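Local structure of glycerophosphoryl diester phosphodiesterase (Parabacteroides distasonis, 3MZ2) at residues Y45-M50 and L84-N89; L150-Q155 and E175-F180; S238-S243 and I263-P268. The protein probably hydrolyses glycerophosphodiesters, releasing an alcohol and glycerol 3-phosphate. All coordinates share one frame; numbering follows the deposited sequence.

Contact 1: residues Y45-M50 and L84-N89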
loop_
_atom_site.group_PDB
_atom_site.type_symbol
_atom_site.label_atom_id
_atom_site.label_comp_id
_atom_site.label_asym_id
_atom_site.label_seq_id
_atom_site.Cartn_x
_atom_site.Cartn_y
_atom_site.Cartn_z
ATOM N N TYR A 45 8.576 -22.879 10.658
ATOM C CA TYR A 45 7.584 -22.641 9.602
ATOM C C TYR A 45 7.477 -21.144 9.313
ATOM O O TYR A 45 6.704 -20.412 9.912
ATOM C CB TYR A 45 6.235 -23.290 9.979
ATOM C CG TYR A 45 6.347 -24.796 9.971
ATOM C CD1 TYR A 45 6.514 -25.455 8.783
ATOM C CD2 TYR A 45 6.370 -25.547 11.151
ATOM C CE1 TYR A 45 6.638 -26.799 8.715
ATOM C CE2 TYR A 45 6.533 -26.939 11.085
ATOM C CZ TYR A 45 6.649 -27.542 9.843
ATOM O OH TYR A 45 6.804 -28.902 9.646
ATOM N N PRO A 46 8.266 -20.676 8.339
ATOM C CA PRO A 46 8.206 -19.279 7.962
ATOM C C PRO A 46 6.898 -18.811 7.294
ATOM O O PRO A 46 6.176 -19.595 6.669
ATOM C CB PRO A 46 9.360 -19.156 6.960
ATOM C CG PRO A 46 10.231 -20.362 7.184
ATOM C CD PRO A 46 9.290 -21.423 7.585
ATOM N N GLU A 47 6.608 -17.529 7.432
ATOM C CA GLU A 47 5.594 -16.814 6.620
ATOM C C GLU A 47 5.802 -17.070 5.159
ATOM O O GLU A 47 6.957 -17.216 4.737
ATOM C CB GLU A 47 5.822 -15.306 6.742
ATOM C CG GLU A 47 5.406 -14.734 7.983
ATOM C CD GLU A 47 5.736 -13.256 8.095
ATOM O OE1 GLU A 47 5.997 -12.521 7.080
ATOM O OE2 GLU A 47 5.660 -12.819 9.253
ATOM N N ASN A 48 4.703 -17.075 4.401
ATOM C CA ASN A 48 4.767 -17.106 2.927
ATOM C C ASN A 48 5.697 -18.214 2.416
ATOM O O ASN A 48 6.551 -17.997 1.548
ATOM C CB ASN A 48 5.174 -15.724 2.382
ATOM C CG ASN A 48 4.037 -14.726 2.402
ATOM O OD1 ASN A 48 3.006 -14.927 1.755
ATOM N ND2 ASN A 48 4.226 -13.607 3.116
ATOM N N SER A 49 5.493 -19.407 2.952
ATOM C CA SER A 49 6.261 -20.565 2.527
ATOM C C SER A 49 5.338 -21.717 2.236
ATOM O O SER A 49 4.309 -21.884 2.886
ATOM C CB SER A 49 7.297 -20.979 3.581
ATOM O OG SER A 49 6.709 -21.669 4.688
HETATM N N MSE A 50 5.698 -22.500 1.230
HETATM C CA MSE A 50 4.874 -23.659 0.848
HETATM C C MSE A 50 4.791 -24.615 2.017
HETATM O O MSE A 50 3.756 -25.239 2.270
HETATM C CB MSE A 50 5.517 -24.399 -0.301
HETATM C CG MSE A 50 5.767 -23.598 -1.523
HETATM SE SE MSE A 50 4.043 -23.037 -2.280
HETATM C CE MSE A 50 3.370 -24.839 -2.661
ATOM N N LEU A 84 14.604 -7.934 2.943
ATOM C CA LEU A 84 14.764 -9.387 3.168
ATOM C C LEU A 84 15.104 -9.851 4.585
ATOM O O LEU A 84 14.860 -10.999 4.870
ATOM C CB LEU A 84 15.815 -9.940 2.193
ATOM C CG LEU A 84 15.433 -9.918 0.715
ATOM C CD1 LEU A 84 16.684 -10.040 -0.218
ATOM C CD2 LEU A 84 14.429 -11.031 0.496
ATOM N N GLU A 85 15.612 -8.973 5.476
ATOM C CA GLU A 85 16.196 -9.394 6.769
ATOM C C GLU A 85 15.295 -10.095 7.778
ATOM O O GLU A 85 15.753 -11.030 8.422
ATOM C CB GLU A 85 16.889 -8.234 7.512
ATOM C CG GLU A 85 18.144 -7.723 6.837
ATOM C CD GLU A 85 17.879 -6.659 5.778
ATOM O OE1 GLU A 85 16.695 -6.342 5.516
ATOM O OE2 GLU A 85 18.865 -6.140 5.198
ATOM N N ARG A 86 14.034 -9.675 7.950
ATOM C CA ARG A 86 13.187 -10.289 8.979
ATOM C C ARG A 86 12.872 -11.778 8.747
ATOM O O ARG A 86 12.969 -12.583 9.668
ATOM C CB ARG A 86 11.875 -9.483 9.179
ATOM C CG ARG A 86 11.024 -9.986 10.374
ATOM C CD ARG A 86 9.733 -9.170 10.541
ATOM N NE ARG A 86 8.897 -9.275 9.351
ATOM C CZ ARG A 86 7.930 -10.174 9.160
ATOM N NH1 ARG A 86 7.569 -11.037 10.115
ATOM N NH2 ARG A 86 7.282 -10.174 8.008
ATOM N N THR A 87 12.476 -12.159 7.529
ATOM C CA THR A 87 12.013 -13.525 7.316
ATOM C C THR A 87 12.905 -14.290 6.337
ATOM O O THR A 87 12.482 -15.318 5.791
ATOM C CB THR A 87 10.560 -13.553 6.823
ATOM O OG1 THR A 87 10.498 -12.953 5.538
ATOM C CG2 THR A 87 9.647 -12.790 7.797
ATOM N N SER A 88 14.134 -13.802 6.151
ATOM C CA SER A 88 15.176 -14.539 5.394
ATOM C C SER A 88 16.607 -14.200 5.875
ATOM O O SER A 88 16.829 -13.239 6.623
ATOM C CB SER A 88 15.091 -14.254 3.886
ATOM O OG SER A 88 15.707 -13.015 3.547
ATOM N N ASN A 89 17.578 -14.954 5.362
ATOM C CA ASN A 89 18.989 -14.647 5.615
ATOM C C ASN A 89 19.607 -13.706 4.573
ATOM O O ASN A 89 20.829 -13.599 4.483
ATOM C CB ASN A 89 19.804 -15.938 5.713
ATOM C CG ASN A 89 19.869 -16.704 4.403
ATOM O OD1 ASN A 89 19.149 -16.400 3.436
ATOM N ND2 ASN A 89 20.749 -17.715 4.358
HETATM O O HOH W 1 8.648 -14.836 4.107
#
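Glu47 and Arg86 join two loops through a two-pronged salt bridge, their side chains crossing at about a right angle, and Pro46 precedes Glu47 on the first one. In the conformer given, Ser49 OG donates a hydrogen bond to the Pro46 O at 2.9 Å. Glu47 has CG anti to its carbonyl carbon (chi1 -75°) and its chain extended beyond, and Arg86 grips the carboxylate end-on with NH1 and NH2. Arg86 NH1 meets OE2 of Glu47 at 2.8 Å, almost straight at 167° but from above the carboxylate plane, while Arg86 NH2 meets OE1 of Glu47 at 2.8 Å. The two planes are twisted 42° apart, and OE2 of Glu47 also has salt bridges to Arg38 and Arg41. Thr87 lays CG2 over the centre of the guanidinium, a methyl well suited to this flat face, and a water links its OG1 to the Glu47 carbonyl O. Pro46, Glu47 and Asn48 form the Pro-Glu-Asn signature of the phosphodiesterase family, on a TIM barrel; residues 84-89 lie in the excursion that follows strand 76-78. Asn48 turns to Asp67 through ND2. Ser49, small and hydroxylated, is the N-cap of helix 50-59, on which Met50, a selenomethionine, packs against Ala125 and Trp128.

Contact 2: residues L150-Q155 and E175-F180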
loop_
_atom_site.group_PDB
_atom_site.type_symbol
_atom_site.label_atom_id
_atom_site.label_comp_id
_atom_site.label_asym_id
_atom_site.label_seq_id
_atom_site.Cartn_x
_atom_site.Cartn_y
_atom_site.Cartn_z
ATOM N N LEU A 150 -3.510 -12.695 -14.540
ATOM C CA LEU A 150 -2.937 -13.979 -14.118
ATOM C C LEU A 150 -4.038 -14.927 -13.663
ATOM O O LEU A 150 -4.072 -16.070 -14.059
ATOM C CB LEU A 150 -1.942 -13.805 -12.970
ATOM C CG LEU A 150 -1.223 -15.095 -12.521
ATOM C CD1 LEU A 150 -0.442 -15.739 -13.650
ATOM C CD2 LEU A 150 -0.288 -14.766 -11.345
ATOM N N ILE A 151 -4.940 -14.442 -12.802
ATOM C CA ILE A 151 -6.019 -15.314 -12.285
ATOM C C ILE A 151 -6.966 -15.763 -13.437
ATOM O O ILE A 151 -7.337 -16.951 -13.552
ATOM C CB ILE A 151 -6.833 -14.622 -11.188
ATOM C CG1 ILE A 151 -5.921 -14.348 -9.994
ATOM C CG2 ILE A 151 -8.004 -15.490 -10.734
ATOM C CD1 ILE A 151 -6.563 -13.394 -8.906
ATOM N N THR A 152 -7.322 -14.819 -14.321
ATOM C CA THR A 152 -8.197 -15.089 -15.424
ATOM C C THR A 152 -7.568 -16.067 -16.402
ATOM O O THR A 152 -8.197 -17.048 -16.818
ATOM C CB THR A 152 -8.647 -13.825 -16.151
ATOM O OG1 THR A 152 -9.256 -12.959 -15.192
ATOM C CG2 THR A 152 -9.690 -14.140 -17.281
ATOM N N ASP A 153 -6.315 -15.797 -16.779
ATOM C CA ASP A 153 -5.617 -16.636 -17.787
ATOM C C ASP A 153 -5.458 -18.082 -17.290
ATOM O O ASP A 153 -5.488 -19.027 -18.076
ATOM C CB ASP A 153 -4.209 -16.113 -18.085
ATOM C CG ASP A 153 -4.182 -14.763 -18.873
ATOM O OD1 ASP A 153 -5.224 -14.212 -19.291
ATOM O OD2 ASP A 153 -3.055 -14.261 -19.049
HETATM N N MSE A 154 -5.317 -18.243 -15.977
HETATM C CA MSE A 154 -5.063 -19.536 -15.318
HETATM C C MSE A 154 -6.367 -20.250 -14.959
HETATM O O MSE A 154 -6.333 -21.391 -14.457
HETATM C CB MSE A 154 -4.260 -19.346 -14.014
HETATM C CG MSE A 154 -2.846 -18.831 -14.215
HETATM SE SE MSE A 154 -1.791 -18.866 -12.600
HETATM C CE MSE A 154 -1.633 -20.810 -12.379
ATOM N N GLN A 155 -7.501 -19.579 -15.187
ATOM C CA GLN A 155 -8.832 -20.099 -14.802
ATOM C C GLN A 155 -8.814 -20.455 -13.325
ATOM O O GLN A 155 -9.429 -21.422 -12.924
ATOM C CB GLN A 155 -9.290 -21.249 -15.720
ATOM C CG GLN A 155 -9.188 -20.865 -17.210
ATOM C CD GLN A 155 -9.568 -21.992 -18.191
ATOM O OE1 GLN A 155 -9.233 -21.929 -19.363
ATOM N NE2 GLN A 155 -10.288 -22.959 -17.728
ATOM N N GLU A 175 -15.449 -5.693 -13.049
ATOM C CA GLU A 175 -15.753 -5.319 -14.427
ATOM C C GLU A 175 -14.816 -6.075 -15.372
ATOM O O GLU A 175 -15.252 -6.457 -16.454
ATOM C CB GLU A 175 -15.706 -3.792 -14.617
ATOM C CG GLU A 175 -16.888 -3.123 -13.863
ATOM C CD GLU A 175 -17.108 -1.664 -14.145
ATOM O OE1 GLU A 175 -16.226 -1.060 -14.777
ATOM O OE2 GLU A 175 -18.185 -1.143 -13.690
ATOM N N LYS A 176 -13.569 -6.342 -14.957
ATOM C CA LYS A 176 -12.637 -7.112 -15.799
ATOM C C LYS A 176 -12.983 -8.588 -15.833
ATOM O O LYS A 176 -12.818 -9.259 -16.853
ATOM C CB LYS A 176 -11.200 -6.984 -15.306
ATOM C CG LYS A 176 -10.538 -5.705 -15.705
ATOM C CD LYS A 176 -9.054 -5.767 -15.498
ATOM N N ASN A 177 -13.463 -9.108 -14.717
ATOM C CA ASN A 177 -13.869 -10.518 -14.676
ATOM C C ASN A 177 -14.890 -10.735 -13.559
ATOM O O ASN A 177 -14.554 -10.792 -12.368
ATOM C CB ASN A 177 -12.663 -11.422 -14.480
ATOM C CG ASN A 177 -13.026 -12.913 -14.499
ATOM O OD1 ASN A 177 -14.187 -13.295 -14.487
ATOM N ND2 ASN A 177 -12.009 -13.739 -14.523
ATOM N N PRO A 178 -16.175 -10.859 -13.941
ATOM C CA PRO A 178 -17.198 -10.969 -12.883
ATOM C C PRO A 178 -17.263 -12.271 -12.130
ATOM O O PRO A 178 -18.126 -12.442 -11.258
ATOM C CB PRO A 178 -18.513 -10.763 -13.664
ATOM C CG PRO A 178 -18.193 -11.245 -15.015
ATOM C CD PRO A 178 -16.799 -10.755 -15.271
ATOM N N ASN A 179 -16.390 -13.212 -12.466
ATOM C CA ASN A 179 -16.264 -14.447 -11.721
ATOM C C ASN A 179 -15.261 -14.333 -10.576
ATOM O O ASN A 179 -15.072 -15.276 -9.828
ATOM C CB ASN A 179 -15.882 -15.578 -12.667
ATOM C CG ASN A 179 -17.024 -15.952 -13.629
ATOM O OD1 ASN A 179 -18.211 -15.897 -13.270
ATOM N ND2 ASN A 179 -16.681 -16.220 -14.856
ATOM N N PHE A 180 -14.615 -13.181 -10.405
ATOM C CA PHE A 180 -13.712 -13.040 -9.269
ATOM C C PHE A 180 -14.467 -13.034 -7.927
ATOM O O PHE A 180 -15.590 -12.502 -7.807
ATOM C CB PHE A 180 -12.954 -11.735 -9.340
ATOM C CG PHE A 180 -11.865 -11.637 -10.389
ATOM C CD1 PHE A 180 -11.036 -12.709 -10.725
ATOM C CD2 PHE A 180 -11.603 -10.401 -10.961
ATOM C CE1 PHE A 180 -10.049 -12.559 -11.703
ATOM C CE2 PHE A 180 -10.610 -10.233 -11.891
ATOM C CZ PHE A 180 -9.827 -11.290 -12.249
#
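Thr152 and Asn177 approach from opposite directions, and beside them Ile151 meets Phe180, so that a polar and an apolar pair share one buried patch between the ends of helices 144-153 and 167-176. On the tight side, CG2 of Ile151 comes to the rim of the aromatic ring, 3.7 Å from CE1 of Phe180 and near the ring plane. A branched aliphatic chain suits this place because its other surfaces rest on Val160 and Ile162 of strand 160-164, and Ile162 touches Phe180 as well. One face of the same ring is covered by CB of Asn177, offset toward the rim. With its CG anti to the backbone N (chi1 -177°), Asn177 turns its amide toward the first helix: ND2 donates to OG1 of Thr152 at 2.9 Å, nearly in the amide plane, and also hydrogen-bonds to OE2 of Glu157. Its OD1 takes the backbone N of Asn179 at 3.0 Å, forming an Asx turn at the start of the type I turn from Asn177 to Phe180. The solvent side is looser. Pro178 and Asn179 are exposed and do not touch the first segment, and Gln155, whose positive phi closes helix 144-153 in a Schellman motif, has its CB pointing away from the second segment. As in other TIM barrels, these helix ends lie at the opposite end of the barrel from the active-site loops. Because ND2 has two acceptors and OD1 a donor, the amide of Asn177 is fixed in one orientation, while OG1 of Thr152, also bonded to the Ala148 carbonyl, has its polar needs met inside the packing.

Contact 3: residues S238-S243 and I263-P268. With SO4 (sulfate ion), chain F; SO4 (sulfate ion), chain G.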
loop_
_atom_site.group_PDB
_atom_site.type_symbol
_atom_site.label_atom_id
_atom_site.label_comp_id
_atom_site.label_asym_id
_atom_site.label_seq_id
_atom_site.Cartn_x
_atom_site.Cartn_y
_atom_site.Cartn_z
ATOM N N SER A 238 -3.674 -8.191 17.045
ATOM C CA SER A 238 -4.419 -8.090 18.305
ATOM C C SER A 238 -4.225 -9.371 19.123
ATOM O O SER A 238 -3.187 -9.525 19.789
ATOM C CB SER A 238 -5.881 -7.772 18.010
ATOM O OG SER A 238 -6.420 -8.680 17.022
ATOM N N ASP A 239 -5.169 -10.293 19.091
ATOM C CA ASP A 239 -5.120 -11.428 20.015
ATOM C C ASP A 239 -3.949 -12.368 19.803
ATOM O O ASP A 239 -3.555 -13.046 20.743
ATOM C CB ASP A 239 -6.454 -12.176 20.036
ATOM C CG ASP A 239 -7.631 -11.232 20.208
ATOM O OD1 ASP A 239 -7.855 -10.822 21.347
ATOM O OD2 ASP A 239 -8.235 -10.794 19.192
ATOM N N ASP A 240 -3.366 -12.429 18.600
ATOM C CA ASP A 240 -2.174 -13.251 18.391
ATOM C C ASP A 240 -1.009 -12.835 19.261
ATOM O O ASP A 240 -0.076 -13.598 19.465
ATOM C CB ASP A 240 -1.686 -13.212 16.932
ATOM C CG ASP A 240 -2.603 -13.930 15.971
ATOM O OD1 ASP A 240 -3.507 -14.666 16.411
ATOM O OD2 ASP A 240 -2.338 -13.876 14.757
ATOM N N LYS A 241 -1.047 -11.603 19.772
ATOM C CA LYS A 241 0.059 -10.993 20.493
ATOM C C LYS A 241 -0.055 -11.205 22.004
ATOM O O LYS A 241 0.816 -10.779 22.774
ATOM C CB LYS A 241 0.085 -9.482 20.221
ATOM C CG LYS A 241 0.163 -9.090 18.762
ATOM C CD LYS A 241 1.305 -9.842 18.041
ATOM C CE LYS A 241 2.046 -8.978 17.014
ATOM N NZ LYS A 241 2.795 -9.726 15.949
ATOM N N LEU A 242 -1.145 -11.821 22.445
ATOM C CA LEU A 242 -1.304 -12.119 23.870
ATOM C C LEU A 242 -0.180 -13.057 24.313
ATOM O O LEU A 242 0.278 -13.836 23.515
ATOM C CB LEU A 242 -2.700 -12.669 24.161
ATOM C CG LEU A 242 -3.887 -11.771 23.820
ATOM C CD1 LEU A 242 -5.227 -12.520 23.848
ATOM C CD2 LEU A 242 -3.914 -10.585 24.851
ATOM N N SER A 243 0.249 -12.997 25.583
ATOM C CA SER A 243 1.517 -13.585 25.998
ATOM C C SER A 243 1.537 -15.104 26.161
ATOM O O SER A 243 2.593 -15.706 26.058
ATOM C CB SER A 243 2.021 -12.921 27.282
ATOM O OG SER A 243 2.654 -11.696 26.962
ATOM N N ILE A 263 -11.682 -16.457 11.479
ATOM C CA ILE A 263 -10.505 -15.847 12.140
ATOM C C ILE A 263 -9.298 -15.944 11.220
ATOM O O ILE A 263 -8.929 -17.079 10.787
ATOM C CB ILE A 263 -10.195 -16.529 13.464
ATOM C CG1 ILE A 263 -11.301 -16.182 14.454
ATOM C CG2 ILE A 263 -8.849 -16.037 14.006
ATOM C CD1 ILE A 263 -11.270 -17.045 15.747
ATOM N N GLU A 264 -8.720 -14.803 10.866
ATOM C CA GLU A 264 -7.406 -14.750 10.211
ATOM C C GLU A 264 -6.324 -14.536 11.258
ATOM O O GLU A 264 -6.394 -13.590 12.046
ATOM C CB GLU A 264 -7.323 -13.630 9.181
ATOM C CG GLU A 264 -5.974 -13.545 8.479
ATOM C CD GLU A 264 -5.806 -12.244 7.725
ATOM O OE1 GLU A 264 -5.700 -11.170 8.357
ATOM O OE2 GLU A 264 -5.805 -12.295 6.515
ATOM N N SER A 265 -5.312 -15.403 11.243
ATOM C CA SER A 265 -4.331 -15.463 12.314
ATOM C C SER A 265 -2.968 -15.866 11.834
ATOM O O SER A 265 -2.849 -16.686 10.876
ATOM C CB SER A 265 -4.849 -16.443 13.390
ATOM O OG SER A 265 -3.957 -16.653 14.461
ATOM N N ASP A 266 -1.926 -15.360 12.509
ATOM C CA ASP A 266 -0.566 -15.836 12.304
ATOM C C ASP A 266 -0.394 -17.219 12.951
ATOM O O ASP A 266 0.593 -17.867 12.697
ATOM C CB ASP A 266 0.485 -14.875 12.890
ATOM C CG ASP A 266 0.664 -13.613 12.073
ATOM O OD1 ASP A 266 0.523 -13.693 10.850
ATOM O OD2 ASP A 266 0.942 -12.541 12.670
ATOM N N ARG A 267 -1.364 -17.626 13.788
ATOM C CA ARG A 267 -1.321 -18.848 14.552
ATOM C C ARG A 267 -2.516 -19.756 14.262
ATOM O O ARG A 267 -3.217 -20.151 15.173
ATOM C CB ARG A 267 -1.293 -18.525 16.040
ATOM C CG ARG A 267 -0.177 -17.589 16.501
ATOM C CD ARG A 267 -0.345 -17.291 17.989
ATOM N NE ARG A 267 0.658 -16.349 18.494
ATOM C CZ ARG A 267 1.884 -16.680 18.907
ATOM N NH1 ARG A 267 2.281 -17.943 18.895
ATOM N NH2 ARG A 267 2.713 -15.741 19.363
ATOM N N PRO A 268 -2.743 -20.087 12.980
ATOM C CA PRO A 268 -3.964 -20.840 12.624
ATOM C C PRO A 268 -4.152 -22.196 13.318
ATOM O O PRO A 268 -5.286 -22.656 13.513
ATOM C CB PRO A 268 -3.819 -21.019 11.116
ATOM C CG PRO A 268 -2.321 -20.917 10.861
ATOM C CD PRO A 268 -1.860 -19.880 11.811
HETATM S S SO4 F . 4.199 -12.311 18.847
HETATM O O1 SO4 F . 5.250 -13.277 19.177
HETATM O O2 SO4 F . 2.885 -12.891 19.134
HETATM O O3 SO4 F . 4.378 -11.097 19.643
HETATM O O4 SO4 F . 4.303 -11.951 17.433
HETATM S S SO4 G . 5.007 -8.925 12.480
HETATM O O1 SO4 G . 6.079 -9.577 13.245
HETATM O O2 SO4 G . 4.164 -9.950 11.877
HETATM O O3 SO4 G . 4.215 -8.089 13.383
HETATM O O4 SO4 G . 5.514 -8.110 11.369
HETATM O O HOH W 2 1.023 -11.551 15.143
HETATM O O HOH W 3 2.508 -13.431 21.683
#
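Asp240 reaches across to Ser265, Asp266 and Arg267 in turn. Its CB lies 4.2 Å from NE of Arg267, and with CG anti to the carbonyl carbon (chi1 -70°) the carboxylate points at the end of strand 263-265. There CG comes within 3.4 Å of the Ser265 OG. OD1 accepts the proton of Ser265 OG at 2.8 Å and is bonded also by Thr235 and Tyr252; OD2 takes the backbone N of Asp266 at 2.7 Å. Both oxygens are met on their syn sides, a task that suits a short, two-oxygen side chain. Ser265 is equally apt, since while donating to Asp240 its OG accepts from the Arg267 N in an ST turn. With an alanine in place of Asp240, the Ser265 hydroxyl and the Asp266 amide would probably be left without their acceptors and the turn freer to shift. Asp266, thus positioned, bonds His37 through OD1. The backbone takes part too: Asp240 O receives NE of Arg267 at 3.0 Å on an in-plane lone pair, and NH2 of Arg267 hydrogen-bonds O2 of the chain F sulfate, probably from the crystallisation liquor, at 2.9 Å, consistent with an anion-binding pocket. The contact thus ties the loop leaving strand 231-234 to the C-terminal end of neighbouring strand 262-265, with helix 245-257 packing beside Arg267 through Tyr252 and helix 268-275 against Ser265.

All three contacts are largely buried, but they serve different ends of the barrel. Contact 1 joins two loops and contact 3 a loop to the end of strand 262-265; their centres are 18 Å apart and their nearest atoms about 5 Å, and Arg41 reaches toward each, through Glu47 in contact 1 and weakly through Asp266 in contact 3. Contact 2 is about 32 Å from contact 3 between centres, on the other side of the chain's centre, and shares no helix or strand with either. There helix ends meet, combining an apolar pair with a neutral hydrogen bond, whereas contact 1 relies on a salt bridge and contact 3 on a carboxylate taking hydroxyl and backbone donors.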